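Local coordinates for protein gastrodianin-4 (Gastrodia elata, PDB 1XD6) that probably binds mannose as a monomeric bulb-type lectin of an orchid and has probable antifungal activity, at residues Val63-Gly67 and Ser68-Trp72. Numbering follows the deposited sequence.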
ATOM      1  N   VAL A  63      -0.393   3.408   5.904  1.00 17.59           N
ATOM      2  CA  VAL A  63      -0.368   4.867   6.066  1.00 16.69           C
ATOM      3  C   VAL A  63       0.710   5.504   5.202  1.00 16.96           C
ATOM      4  O   VAL A  63       1.858   5.050   5.194  1.00 17.26           O
ATOM      5  CB  VAL A  63      -0.138   5.299   7.555  1.00 17.00           C
ATOM      6  CG1 VAL A  63      -0.258   6.838   7.712  1.00 16.11           C
ATOM      7  CG2 VAL A  63      -1.093   4.576   8.517  1.00 15.73           C
ATOM      8  N   ILE A  64       0.335   6.557   4.480  1.00 16.85           N
ATOM      9  CA  ILE A  64       1.293   7.414   3.778  1.00 16.76           C
ATOM     10  C   ILE A  64       1.723   8.535   4.737  1.00 16.58           C
ATOM     11  O   ILE A  64       0.874   9.241   5.266  1.00 16.65           O
ATOM     12  CB  ILE A  64       0.659   8.019   2.500  1.00 17.25           C
ATOM     13  CG1 ILE A  64       0.213   6.917   1.523  1.00 16.82           C
ATOM     14  CG2 ILE A  64       1.644   8.996   1.795  1.00 16.29           C
ATOM     15  CD1 ILE A  64      -0.705   7.421   0.360  1.00 18.99           C
ATOM     16  N   TYR A  65       3.034   8.656   4.965  1.00 16.37           N
ATOM     17  CA  TYR A  65       3.626   9.732   5.775  1.00 16.42           C
ATOM     18  C   TYR A  65       4.418  10.697   4.908  1.00 16.40           C
ATOM     19  O   TYR A  65       5.024  10.299   3.908  1.00 16.31           O
ATOM     20  CB  TYR A  65       4.574   9.183   6.861  1.00 16.33           C
ATOM     21  CG  TYR A  65       3.865   8.523   8.008  1.00 16.47           C
ATOM     22  CD1 TYR A  65       3.336   9.274   9.048  1.00 16.89           C
ATOM     23  CD2 TYR A  65       3.692   7.139   8.035  1.00 15.28           C
ATOM     24  CE1 TYR A  65       2.669   8.663  10.106  1.00 17.01           C
ATOM     25  CE2 TYR A  65       3.025   6.518   9.079  1.00 15.19           C
ATOM     26  CZ  TYR A  65       2.513   7.285  10.107  1.00 15.99           C
ATOM     27  OH  TYR A  65       1.844   6.685  11.144  1.00 16.19           O
ATOM     28  N   SER A  66       4.402  11.963   5.296  1.00 15.90           N
ATOM     29  CA  SER A  66       5.311  12.957   4.740  1.00 17.00           C
ATOM     30  C   SER A  66       5.916  13.587   5.967  1.00 17.44           C
ATOM     31  O   SER A  66       5.221  14.269   6.712  1.00 17.44           O
ATOM     32  CB  SER A  66       4.553  14.009   3.942  1.00 16.67           C
ATOM     33  OG  SER A  66       5.431  15.012   3.465  1.00 15.11           O
ATOM     34  N   GLY A  67       7.190  13.325   6.208  1.00 18.19           N
ATOM     35  CA  GLY A  67       7.762  13.683   7.493  1.00 20.04           C
ATOM     36  C   GLY A  67       6.998  12.895   8.545  1.00 20.67           C
ATOM     37  O   GLY A  67       6.750  11.699   8.369  1.00 20.62           O
ATOM     38  N   SER A  68       6.597  13.559   9.621  1.00 21.48           N
ATOM     39  CA  SER A  68       5.890  12.861  10.695  1.00 22.75           C
ATOM     40  C   SER A  68       4.356  12.900  10.540  1.00 22.64           C
ATOM     41  O   SER A  68       3.630  12.247  11.310  1.00 22.59           O
ATOM     42  CB  SER A  68       6.318  13.402  12.055  1.00 22.68           C
ATOM     43  OG  SER A  68       6.170  14.798  12.074  1.00 26.59           O
ATOM     44  N   ARG A  69       3.883  13.615   9.520  1.00 22.20           N
ATOM     45  CA  ARG A  69       2.447  13.768   9.276  1.00 22.88           C
ATOM     46  C   ARG A  69       1.859  12.668   8.396  1.00 21.75           C
ATOM     47  O   ARG A  69       2.420  12.336   7.349  1.00 21.20           O
ATOM     48  CB  ARG A  69       2.169  15.107   8.613  1.00 23.47           C
ATOM     49  CG  ARG A  69       2.711  16.292   9.391  1.00 27.70           C
ATOM     50  CD  ARG A  69       1.703  17.399   9.527  1.00 34.41           C
ATOM     51  NE  ARG A  69       2.014  18.552   8.681  1.00 39.21           N
ATOM     52  CZ  ARG A  69       1.757  18.632   7.382  1.00 42.14           C
ATOM     53  NH1 ARG A  69       1.193  17.616   6.745  1.00 43.65           N
ATOM     54  NH2 ARG A  69       2.075  19.734   6.707  1.00 43.77           N
ATOM     55  N   ALA A  70       0.712  12.140   8.820  1.00 20.20           N
ATOM     56  CA  ALA A  70      -0.047  11.175   8.022  1.00 20.08           C
ATOM     57  C   ALA A  70      -0.810  11.899   6.906  1.00 19.26           C
ATOM     58  O   ALA A  70      -1.499  12.866   7.170  1.00 19.94           O
ATOM     59  CB  ALA A  70      -1.015  10.395   8.907  1.00 19.08           C
ATOM     60  N   MET A  71      -0.671  11.419   5.672  1.00 19.25           N
ATOM     61  CA  MET A  71      -1.330  11.996   4.504  1.00 19.12           C
ATOM     62  C   MET A  71      -2.616  11.236   4.168  1.00 18.96           C
ATOM     63  O   MET A  71      -3.580  11.810   3.631  1.00 19.17           O
ATOM     64  CB  MET A  71      -0.392  11.956   3.303  1.00 19.46           C
ATOM     65  CG  MET A  71       0.860  12.830   3.440  1.00 22.62           C
ATOM     66  SD  MET A  71       0.459  14.602   3.553  1.00 27.99           S
ATOM     67  CE  MET A  71       0.673  14.913   5.278  1.00 25.89           C
ATOM     68  N   TRP A  72      -2.625   9.947   4.503  1.00 17.78           N
ATOM     69  CA  TRP A  72      -3.681   9.026   4.100  1.00 16.97           C
ATOM     70  C   TRP A  72      -3.536   7.762   4.922  1.00 16.44           C
ATOM     71  O   TRP A  72      -2.423   7.333   5.195  1.00 16.05           O
ATOM     72  CB  TRP A  72      -3.518   8.682   2.621  1.00 16.23           C
ATOM     73  CG  TRP A  72      -4.555   7.740   2.069  1.00 17.93           C
ATOM     74  CD1 TRP A  72      -5.741   8.082   1.470  1.00 17.53           C
ATOM     75  CD2 TRP A  72      -4.491   6.307   2.046  1.00 17.47           C
ATOM     76  NE1 TRP A  72      -6.416   6.947   1.087  1.00 19.47           N
ATOM     77  CE2 TRP A  72      -5.673   5.844   1.420  1.00 18.39           C
ATOM     78  CE3 TRP A  72      -3.547   5.361   2.490  1.00 18.03           C
ATOM     79  CZ2 TRP A  72      -5.947   4.486   1.232  1.00 17.63           C
ATOM     80  CZ3 TRP A  72      -3.826   3.999   2.312  1.00 20.67           C
ATOM     81  CH2 TRP A  72      -5.013   3.581   1.678  1.00 19.73           C
TER
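S66 and R69 close a two-residue β hairpin, and the strands behind them illustrate a β bulge one step behind a tight turn. The amide of S66 meets R69 O at 2.9 Å, nearly in line with that carbonyl; the return bond, R69 N to S66 O, is longer at 3.2 Å and arrives above the carbonyl plane. G67 and S68 are the corners of the type II' turn from S66 to R69, G67 taking the positive phi (62°) that its first corner requires. The bulge follows: Y65 pairs with A70 but I64 with W72, placing M71 as the extra residue. Instead of being lost, the amide of M71 makes a straight 2.7 Å bond to I64 O, and I64 N reaches W72 O at 3.0 Å.

On the face of Y65 and A70, CG1 of V63, swung anti to its own backbone nitrogen (chi1 -174°), lies over the rim of the Y65 ring and touches A70 CB at 3.8 Å, while S68 O sits at the edge of that ring. On the face of I64, S66, R69 and W72, the tip of I64, CD1, rests 3.8 Å from W72 CB, and its CG2 branch meets M71 CB, the side chains of I64 and M71 crossing at about a right angle. The chi1 of M71 (-65°) sets CG 3.9 Å from S66 CB.

Y65 OH is hydrogen-bonded to OE1 of Q57, and S50 O accepts from S66 OG. Strand 62-66 lies between strands 52-56 and 69-73, hydrogen-bonded to the former through V63 with K55 and Y65 with I53, while strand 69-73 forms the outer edge of this four-stranded antiparallel sheet, one of three in the β-prism II fold of bulb lectins.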